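Local coordinates for protein nicastrin (Dictyostelium purpureum, PDB 4R12) that is probably an essential subunit of gamma-secretase, the complex that cleaves integral membrane proteins such as Notch receptors within the membrane, at residues S21-K26 and D578-K583; F137-P142 and T224-D229; R507-I512 and S541-H546. All blocks are in the same frame, centred on the assembly; numbering follows the deposited sequence.

Contact 1: residues S21-K26 and D578-K583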
loop_
_atom_site.group_PDB
_atom_site.type_symbol
_atom_site.label_atom_id
_atom_site.label_comp_id
_atom_site.label_asym_id
_atom_site.label_seq_id
_atom_site.Cartn_x
_atom_site.Cartn_y
_atom_site.Cartn_z
ATOM N N SER A 21 9.367 -17.887 -1.771
ATOM C CA SER A 21 10.445 -16.974 -1.389
ATOM C C SER A 21 10.115 -15.534 -1.790
ATOM O O SER A 21 9.454 -15.289 -2.811
ATOM C CB SER A 21 11.770 -17.398 -2.023
ATOM O OG SER A 21 11.829 -17.006 -3.382
ATOM N N TYR A 22 10.599 -14.584 -0.987
ATOM C CA TYR A 22 10.210 -13.191 -1.127
ATOM C C TYR A 22 11.457 -12.311 -1.187
ATOM O O TYR A 22 12.071 -12.017 -0.166
ATOM C CB TYR A 22 9.307 -12.773 0.032
ATOM C CG TYR A 22 8.221 -13.784 0.361
ATOM C CD1 TYR A 22 7.099 -13.916 -0.442
ATOM C CD2 TYR A 22 8.320 -14.602 1.484
ATOM C CE1 TYR A 22 6.103 -14.856 -0.149
ATOM C CE2 TYR A 22 7.329 -15.537 1.785
ATOM C CZ TYR A 22 6.225 -15.655 0.965
ATOM O OH TYR A 22 5.226 -16.570 1.265
ATOM N N PRO A 23 11.831 -11.894 -2.397
ATOM C CA PRO A 23 13.108 -11.197 -2.597
ATOM C C PRO A 23 13.073 -9.725 -2.194
ATOM O O PRO A 23 12.031 -9.059 -2.257
ATOM C CB PRO A 23 13.338 -11.329 -4.102
ATOM C CG PRO A 23 11.946 -11.370 -4.681
ATOM C CD PRO A 23 11.087 -12.088 -3.657
ATOM N N CYS A 24 14.232 -9.239 -1.768
ATOM C CA CYS A 24 14.523 -7.822 -1.731
ATOM C C CYS A 24 14.878 -7.373 -3.150
ATOM O O CYS A 24 15.727 -7.984 -3.790
ATOM C CB CYS A 24 15.680 -7.551 -0.764
ATOM S SG CYS A 24 16.308 -5.868 -0.812
ATOM N N THR A 25 14.223 -6.332 -3.655
ATOM C CA THR A 25 14.448 -5.913 -5.042
ATOM C C THR A 25 15.117 -4.550 -5.069
ATOM O O THR A 25 15.224 -3.905 -4.028
ATOM C CB THR A 25 13.132 -5.858 -5.827
ATOM O OG1 THR A 25 12.279 -4.884 -5.231
ATOM C CG2 THR A 25 12.429 -7.236 -5.813
ATOM N N LYS A 26 15.561 -4.117 -6.247
ATOM C CA LYS A 26 16.285 -2.845 -6.373
ATOM C C LYS A 26 15.384 -1.714 -6.867
ATOM O O LYS A 26 14.659 -1.855 -7.865
ATOM C CB LYS A 26 17.489 -2.990 -7.324
ATOM C CG LYS A 26 18.656 -2.021 -7.013
ATOM C CD LYS A 26 19.620 -2.669 -6.010
ATOM C CE LYS A 26 20.610 -1.683 -5.396
ATOM N NZ LYS A 26 21.542 -2.414 -4.474
ATOM N N ASP A 578 14.196 -10.653 -14.713
ATOM C CA ASP A 578 13.694 -11.808 -15.466
ATOM C C ASP A 578 13.015 -12.817 -14.558
ATOM O O ASP A 578 11.874 -13.217 -14.807
ATOM C CB ASP A 578 14.829 -12.488 -16.241
ATOM C CG ASP A 578 15.218 -11.723 -17.492
ATOM O OD1 ASP A 578 14.544 -10.713 -17.804
ATOM O OD2 ASP A 578 16.188 -12.135 -18.171
ATOM N N TYR A 579 13.715 -13.236 -13.508
ATOM C CA TYR A 579 13.168 -14.233 -12.589
ATOM C C TYR A 579 13.863 -14.221 -11.231
ATOM O O TYR A 579 14.995 -13.743 -11.088
ATOM C CB TYR A 579 13.276 -15.635 -13.192
ATOM C CG TYR A 579 14.652 -16.237 -13.041
ATOM C CD1 TYR A 579 15.700 -15.814 -13.840
ATOM C CD2 TYR A 579 14.905 -17.219 -12.088
ATOM C CE1 TYR A 579 16.963 -16.350 -13.705
ATOM C CE2 TYR A 579 16.165 -17.763 -11.941
ATOM C CZ TYR A 579 17.194 -17.324 -12.753
ATOM O OH TYR A 579 18.460 -17.856 -12.623
ATOM N N THR A 580 13.170 -14.774 -10.241
ATOM C CA THR A 580 13.677 -14.883 -8.883
ATOM C C THR A 580 13.599 -16.334 -8.413
ATOM O O THR A 580 12.578 -16.993 -8.624
ATOM C CB THR A 580 12.880 -13.963 -7.937
ATOM O OG1 THR A 580 13.454 -12.650 -7.957
ATOM C CG2 THR A 580 12.883 -14.508 -6.513
ATOM N N ALA A 581 14.664 -16.843 -7.790
ATOM C CA ALA A 581 14.648 -18.227 -7.309
ATOM C C ALA A 581 15.582 -18.481 -6.128
ATOM O O ALA A 581 16.647 -17.867 -5.994
ATOM C CB ALA A 581 14.990 -19.183 -8.448
ATOM N N LEU A 582 15.166 -19.413 -5.277
ATOM C CA LEU A 582 15.945 -19.835 -4.127
ATOM C C LEU A 582 16.082 -21.352 -4.147
ATOM O O LEU A 582 15.084 -22.080 -4.145
ATOM C CB LEU A 582 15.285 -19.352 -2.829
ATOM C CG LEU A 582 15.875 -19.705 -1.462
ATOM C CD1 LEU A 582 17.388 -19.795 -1.480
ATOM C CD2 LEU A 582 15.449 -18.631 -0.467
ATOM N N LYS A 583 17.320 -21.823 -4.179
ATOM C CA LYS A 583 17.592 -23.244 -4.265
ATOM C C LYS A 583 18.499 -23.669 -3.126
ATOM O O LYS A 583 19.425 -22.944 -2.760
ATOM C CB LYS A 583 18.242 -23.590 -5.611
ATOM C CG LYS A 583 17.520 -23.013 -6.824
ATOM C CD LYS A 583 18.425 -22.997 -8.057
ATOM C CE LYS A 583 17.735 -22.323 -9.237
ATOM N NZ LYS A 583 18.646 -22.172 -10.410
HETATM O O HOH W 1 12.269 -19.115 -5.003
#

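Contact 2: residues F137-P142 and T224-D229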
loop_
_atom_site.group_PDB
_atom_site.type_symbol
_atom_site.label_atom_id
_atom_site.label_comp_id
_atom_site.label_asym_id
_atom_site.label_seq_id
_atom_site.Cartn_x
_atom_site.Cartn_y
_atom_site.Cartn_z
ATOM N N PHE A 137 18.822 1.238 2.239
ATOM C CA PHE A 137 20.242 0.978 2.019
ATOM C C PHE A 137 20.440 0.197 0.727
ATOM O O PHE A 137 19.539 -0.521 0.279
ATOM C CB PHE A 137 20.835 0.212 3.195
ATOM C CG PHE A 137 21.059 1.059 4.410
ATOM C CD1 PHE A 137 20.017 1.331 5.283
ATOM C CD2 PHE A 137 22.314 1.604 4.667
ATOM C CE1 PHE A 137 20.227 2.136 6.408
ATOM C CE2 PHE A 137 22.531 2.401 5.788
ATOM C CZ PHE A 137 21.488 2.664 6.658
ATOM N N SER A 138 21.618 0.330 0.132
ATOM C CA SER A 138 21.935 -0.357 -1.110
ATOM C C SER A 138 22.785 -1.595 -0.859
ATOM O O SER A 138 23.956 -1.491 -0.496
ATOM C CB SER A 138 22.662 0.583 -2.079
ATOM O OG SER A 138 22.945 -0.092 -3.291
ATOM N N PHE A 139 22.190 -2.765 -1.058
ATOM C CA PHE A 139 22.864 -4.037 -0.808
ATOM C C PHE A 139 23.396 -4.640 -2.106
ATOM O O PHE A 139 22.649 -4.766 -3.075
ATOM C CB PHE A 139 21.905 -5.032 -0.136
ATOM C CG PHE A 139 21.342 -4.546 1.164
ATOM C CD1 PHE A 139 20.178 -3.787 1.195
ATOM C CD2 PHE A 139 21.976 -4.838 2.358
ATOM C CE1 PHE A 139 19.660 -3.328 2.392
ATOM C CE2 PHE A 139 21.457 -4.388 3.562
ATOM C CZ PHE A 139 20.303 -3.636 3.576
ATOM N N PRO A 140 24.691 -5.012 -2.129
ATOM C CA PRO A 140 25.323 -5.640 -3.297
ATOM C C PRO A 140 25.178 -7.167 -3.342
ATOM O O PRO A 140 25.825 -7.831 -4.170
ATOM C CB PRO A 140 26.797 -5.249 -3.140
ATOM C CG PRO A 140 26.981 -5.191 -1.663
ATOM C CD PRO A 140 25.683 -4.640 -1.104
ATOM N N PHE A 141 24.353 -7.712 -2.456
ATOM C CA PHE A 141 24.099 -9.146 -2.397
ATOM C C PHE A 141 22.602 -9.343 -2.222
ATOM O O PHE A 141 21.923 -8.438 -1.735
ATOM C CB PHE A 141 24.878 -9.805 -1.246
ATOM C CG PHE A 141 24.670 -9.149 0.099
ATOM C CD1 PHE A 141 23.534 -9.414 0.859
ATOM C CD2 PHE A 141 25.623 -8.283 0.617
ATOM C CE1 PHE A 141 23.356 -8.809 2.095
ATOM C CE2 PHE A 141 25.450 -7.686 1.857
ATOM C CZ PHE A 141 24.318 -7.948 2.595
ATOM N N PRO A 142 22.079 -10.514 -2.612
ATOM C CA PRO A 142 20.628 -10.692 -2.510
ATOM C C PRO A 142 20.168 -11.010 -1.087
ATOM O O PRO A 142 20.902 -11.621 -0.296
ATOM C CB PRO A 142 20.360 -11.866 -3.449
ATOM C CG PRO A 142 21.623 -12.672 -3.386
ATOM C CD PRO A 142 22.737 -11.682 -3.225
ATOM N N THR A 224 4.094 -0.566 2.187
ATOM C CA THR A 224 5.536 -0.739 1.990
ATOM C C THR A 224 6.079 -1.822 2.899
ATOM O O THR A 224 5.452 -2.193 3.883
ATOM C CB THR A 224 6.331 0.548 2.267
ATOM O OG1 THR A 224 5.989 1.051 3.569
ATOM C CG2 THR A 224 6.045 1.601 1.213
ATOM N N ALA A 225 7.273 -2.299 2.556
ATOM C CA ALA A 225 7.985 -3.292 3.344
ATOM C C ALA A 225 9.399 -3.439 2.793
ATOM O O ALA A 225 9.696 -2.976 1.684
ATOM C CB ALA A 225 7.271 -4.622 3.322
ATOM N N PHE A 226 10.267 -4.062 3.578
ATOM C CA PHE A 226 11.603 -4.413 3.110
ATOM C C PHE A 226 11.413 -5.465 2.017
ATOM O O PHE A 226 11.997 -5.370 0.947
ATOM C CB PHE A 226 12.473 -4.953 4.248
ATOM C CG PHE A 226 13.939 -5.058 3.905
ATOM C CD1 PHE A 226 14.423 -6.148 3.199
ATOM C CD2 PHE A 226 14.829 -4.062 4.297
ATOM C CE1 PHE A 226 15.769 -6.255 2.885
ATOM C CE2 PHE A 226 16.190 -4.156 3.986
ATOM C CZ PHE A 226 16.653 -5.253 3.280
ATOM N N PHE A 227 10.585 -6.460 2.323
ATOM C CA PHE A 227 10.219 -7.522 1.374
ATOM C C PHE A 227 8.825 -7.230 0.851
ATOM O O PHE A 227 7.834 -7.544 1.514
ATOM C CB PHE A 227 10.259 -8.905 2.048
ATOM C CG PHE A 227 11.596 -9.240 2.640
ATOM C CD1 PHE A 227 12.672 -9.542 1.818
ATOM C CD2 PHE A 227 11.788 -9.225 4.003
ATOM C CE1 PHE A 227 13.920 -9.827 2.356
ATOM C CE2 PHE A 227 13.029 -9.517 4.545
ATOM C CZ PHE A 227 14.096 -9.823 3.720
ATOM N N ARG A 228 8.736 -6.627 -0.328
ATOM C CA ARG A 228 7.471 -6.040 -0.755
ATOM C C ARG A 228 6.385 -7.066 -1.124
ATOM O O ARG A 228 5.195 -6.713 -1.175
ATOM C CB ARG A 228 7.727 -5.054 -1.908
ATOM C CG ARG A 228 8.357 -3.726 -1.380
ATOM C CD ARG A 228 8.916 -2.824 -2.482
ATOM N NE ARG A 228 10.249 -3.234 -2.937
ATOM C CZ ARG A 228 11.385 -2.955 -2.296
ATOM N NH1 ARG A 228 11.366 -2.264 -1.159
ATOM N NH2 ARG A 228 12.553 -3.375 -2.793
ATOM N N ASP A 229 6.762 -8.323 -1.346
ATOM C CA ASP A 229 5.749 -9.367 -1.537
ATOM C C ASP A 229 5.044 -9.691 -0.221
ATOM O O ASP A 229 4.047 -10.403 -0.215
ATOM C CB ASP A 229 6.356 -10.645 -2.112
ATOM C CG ASP A 229 6.868 -10.454 -3.522
ATOM O OD1 ASP A 229 6.123 -9.896 -4.360
ATOM O OD2 ASP A 229 8.034 -10.831 -3.778
#

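Contact 3: residues R507-I512 and S541-H546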
loop_
_atom_site.group_PDB
_atom_site.type_symbol
_atom_site.label_atom_id
_atom_site.label_comp_id
_atom_site.label_asym_id
_atom_site.label_seq_id
_atom_site.Cartn_x
_atom_site.Cartn_y
_atom_site.Cartn_z
ATOM N N ARG A 507 -12.617 -4.267 -8.866
ATOM C CA ARG A 507 -13.795 -5.059 -9.233
ATOM C C ARG A 507 -14.781 -5.190 -8.066
ATOM O O ARG A 507 -16.006 -5.211 -8.272
ATOM C CB ARG A 507 -13.378 -6.437 -9.724
ATOM C CG ARG A 507 -12.462 -6.461 -10.947
ATOM C CD ARG A 507 -13.215 -6.536 -12.259
ATOM N NE ARG A 507 -14.048 -7.736 -12.372
ATOM C CZ ARG A 507 -14.906 -7.944 -13.368
ATOM N NH1 ARG A 507 -15.033 -7.028 -14.320
ATOM N NH2 ARG A 507 -15.639 -9.058 -13.414
ATOM N N LEU A 508 -14.259 -5.264 -6.845
ATOM C CA LEU A 508 -15.115 -5.346 -5.668
ATOM C C LEU A 508 -15.855 -4.020 -5.419
ATOM O O LEU A 508 -17.069 -4.011 -5.212
ATOM C CB LEU A 508 -14.288 -5.750 -4.438
ATOM C CG LEU A 508 -15.046 -5.850 -3.116
ATOM C CD1 LEU A 508 -16.146 -6.942 -3.197
ATOM C CD2 LEU A 508 -14.072 -6.112 -1.949
ATOM N N LEU A 509 -15.129 -2.904 -5.463
ATOM C CA LEU A 509 -15.728 -1.577 -5.270
ATOM C C LEU A 509 -16.772 -1.296 -6.352
ATOM O O LEU A 509 -17.855 -0.795 -6.063
ATOM C CB LEU A 509 -14.654 -0.478 -5.291
ATOM C CG LEU A 509 -15.100 0.982 -5.102
ATOM C CD1 LEU A 509 -15.855 1.141 -3.794
ATOM C CD2 LEU A 509 -13.910 1.929 -5.126
ATOM N N TYR A 510 -16.413 -1.599 -7.597
ATOM C CA TYR A 510 -17.324 -1.441 -8.730
ATOM C C TYR A 510 -18.628 -2.206 -8.467
ATOM O O TYR A 510 -19.724 -1.672 -8.637
ATOM C CB TYR A 510 -16.653 -1.936 -10.019
ATOM C CG TYR A 510 -17.408 -1.620 -11.299
ATOM C CD1 TYR A 510 -18.512 -2.381 -11.696
ATOM C CD2 TYR A 510 -17.012 -0.560 -12.120
ATOM C CE1 TYR A 510 -19.204 -2.086 -12.866
ATOM C CE2 TYR A 510 -17.700 -0.258 -13.291
ATOM C CZ TYR A 510 -18.791 -1.025 -13.661
ATOM O OH TYR A 510 -19.476 -0.733 -14.820
ATOM N N SER A 511 -18.502 -3.455 -8.029
ATOM C CA SER A 511 -19.665 -4.294 -7.788
ATOM C C SER A 511 -20.537 -3.789 -6.631
ATOM O O SER A 511 -21.763 -3.744 -6.752
ATOM C CB SER A 511 -19.221 -5.738 -7.514
ATOM O OG SER A 511 -20.341 -6.542 -7.212
ATOM N N ILE A 512 -19.913 -3.403 -5.515
ATOM C CA ILE A 512 -20.689 -3.021 -4.333
ATOM C C ILE A 512 -21.513 -1.764 -4.600
ATOM O O ILE A 512 -22.604 -1.583 -4.060
ATOM C CB ILE A 512 -19.776 -2.763 -3.126
ATOM C CG1 ILE A 512 -19.213 -4.073 -2.595
ATOM C CG2 ILE A 512 -20.537 -2.071 -1.999
ATOM C CD1 ILE A 512 -18.082 -3.771 -1.584
ATOM N N SER A 541 -21.738 0.776 -12.891
ATOM C CA SER A 541 -21.306 1.445 -11.657
ATOM C C SER A 541 -20.470 2.670 -11.985
ATOM O O SER A 541 -19.649 2.636 -12.903
ATOM C CB SER A 541 -20.491 0.489 -10.777
ATOM O OG SER A 541 -20.042 1.126 -9.590
ATOM N N ASN A 542 -20.657 3.733 -11.209
ATOM C CA ASN A 542 -19.875 4.962 -11.337
ATOM C C ASN A 542 -18.545 4.839 -10.588
ATOM O O ASN A 542 -18.255 5.600 -9.658
ATOM C CB ASN A 542 -20.687 6.158 -10.821
ATOM C CG ASN A 542 -20.178 7.483 -11.343
ATOM O OD1 ASN A 542 -19.362 7.532 -12.258
ATOM N ND2 ASN A 542 -20.665 8.568 -10.763
ATOM N N THR A 543 -17.746 3.866 -11.019
ATOM C CA THR A 543 -16.476 3.513 -10.384
ATOM C C THR A 543 -15.388 3.504 -11.444
ATOM O O THR A 543 -15.596 2.973 -12.534
ATOM C CB THR A 543 -16.566 2.128 -9.712
ATOM O OG1 THR A 543 -17.571 2.165 -8.690
ATOM C CG2 THR A 543 -15.222 1.699 -9.098
ATOM N N HIS A 544 -14.229 4.078 -11.137
ATOM C CA HIS A 544 -13.256 4.414 -12.176
ATOM C C HIS A 544 -11.817 4.289 -11.709
ATOM O O HIS A 544 -11.481 4.663 -10.582
ATOM C CB HIS A 544 -13.513 5.846 -12.681
ATOM C CG HIS A 544 -14.942 6.087 -13.061
ATOM N ND1 HIS A 544 -15.471 5.673 -14.264
ATOM C CD2 HIS A 544 -15.965 6.643 -12.370
ATOM C CE1 HIS A 544 -16.754 5.988 -14.311
ATOM N NE2 HIS A 544 -17.078 6.580 -13.173
ATOM N N LEU A 545 -10.974 3.756 -12.583
ATOM C CA LEU A 545 -9.538 3.778 -12.364
ATOM C C LEU A 545 -8.947 5.139 -12.719
ATOM O O LEU A 545 -9.443 5.813 -13.622
ATOM C CB LEU A 545 -8.856 2.701 -13.212
ATOM C CG LEU A 545 -9.267 1.250 -12.958
ATOM C CD1 LEU A 545 -8.750 0.363 -14.087
ATOM C CD2 LEU A 545 -8.714 0.778 -11.626
ATOM N N HIS A 546 -7.875 5.523 -12.032
ATOM C CA HIS A 546 -7.105 6.698 -12.445
ATOM C C HIS A 546 -5.601 6.489 -12.237
ATOM O O HIS A 546 -5.186 5.904 -11.226
ATOM C CB HIS A 546 -7.550 7.953 -11.692
ATOM C CG HIS A 546 -7.265 9.213 -12.445
ATOM N ND1 HIS A 546 -8.216 9.846 -13.216
ATOM C CD2 HIS A 546 -6.123 9.925 -12.595
ATOM C CE1 HIS A 546 -7.678 10.910 -13.788
ATOM N NE2 HIS A 546 -6.408 10.979 -13.430
#

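Contact 1: residues S21-K26 and D578-K583
Ser21 meets Leu582 through methylenes. Its CB lies 4.1 Å from Leu582 CB. The Ser21 hydroxyl turns to a position between its own N and carbonyl carbon (chi1 78°), where a water can reach it. That water lies 2.7 Å from Ser21 OG. It also accepts a weak bond from the backbone N of Leu582, at 2.9 Å. Tyr22 points away and packs on Asp229 and Leu230. Pro23 turns back toward the other segment, and its ring crosses Thr580 at a slant. Pro23 CG is 3.8 Å from Thr580 CG2, and Thr580 OG1 lies equally near that ring carbon. Beyond the proline, Cys24 is held by its disulfide to Cys36.

The contact brings the first strand of the small lobe beside the last strand of the chain without pairing them. Strand 21-29 pairs with 143-146, and strand 581-586 with 169-174. Phe144 touches both Ser21 and Thr580. The contact also buries Thr580 OG1 against proline carbons, and this oxygen has no polar partner in the model. With one water as the polar link across the segments, the contact probably depends on shape fit and on each strand's pairing with its own neighbour.

Contact 2: residues F137-P142 and T224-D229
Phe139 and Phe226 make the aromatic contact between these segments, their side chains reaching in from opposite directions. The ring centroids are 5.8 Å apart and the planes are inclined at 67°. Phe139 CE1 comes up to the rim of the Phe226 ring, near its plane, and sits 3.7 Å from Phe226 CZ. The same Phe139 atom is 3.9 Å from Phe226 CE2. Phe139 CZ follows at 4.0 Å from Phe226 CZ. The reach of Phe226 comes from its first torsion, which sets CG opposite the backbone N (chi1 -168°) and carries the far end of the ring out to Phe139.

This pair joins the two lobes of nicastrin. Residues 137-142 belong to the small lobe. Residues 224-229 belong to the large lobe, whose family is related to zinc exopeptidases, and form a loop between strand 214-220 and helix 234-252. The aromatic cluster extends further. Phe134 meets both rings, and Phe77 packs edge-to-face with Phe226. With Phe139 cut back to an alanine, the rim of Phe226 at CZ and CE2 is likely to lose its apolar neighbour from this segment and face a gap.

Within the loop, Phe226 CD1 stands 3.7 Å above the plane of the Phe227 ring, over its centre. The backbone O of Phe226 lies over one face of the Arg228 guanidinium, offset toward the rim.

Hydrogen bonds do not link the two segments. The polar groups turn to other parts of the chain. Arg228 NH2 binds Thr25 OG1 of strand 21-29, and Ser138 OG binds Lys26 NZ of the same strand.

Contact 3: residues R507-I512 and S541-H546
Tyr510 carries most of this contact against Ser541 and Thr543. Its CB lies 4.0 Å from Thr543 CG2, where the two side chains cross. Further out, Tyr510 CD2 is 3.6 Å from Thr543 CB. The ring then runs beneath Ser541. Ser541 CB sits 3.5 Å from the centroid of the Tyr510 ring and only 7° off its normal, a CH-pi contact over the face. Tyr510 CE2 approaches Ser541 O at 3.5 Å. At the tip, the Tyr510 hydroxyl is hydrogen-bonded to Val539 O, just before the strand segment.

Here the helix 500-512 packs on strand 542-548, which pairs antiparallel with strand 192-203. Asn542 is the centre of an inverse gamma turn, with a weak bond from Thr543 N to Ser541 O. Leu509 adds an apolar touch, its CG 4.1 Å from Thr543 CG2.

The backbone of Tyr510 is gripped as well. Ser541 OG, set opposite its own N (chi1 179°), donates to Tyr510 O at 3.0 Å. The donor lies in the carbonyl plane on a lone pair, with a C=O...OG angle of 123°.

In the fold
Contacts 2 and 3 are buried, while contact 1 is partly buried. Contacts 1 and 2 adjoin, with centres about 10 Å apart. Strand 21-29 supplies one side of contact 1, and its side chains also bond to both segments of contact 2. Contact 3 is remote, its centre about 33 Å from either of the others, and it lies across the chain's centre from contact 2. The chemistry differs with place. Contact 1 mixes aliphatic touches with a bridging water. Contact 2 relies on two phenyl rings. Contact 3, between a helix and a strand, combines CH-pi packing with a direct hydrogen bond.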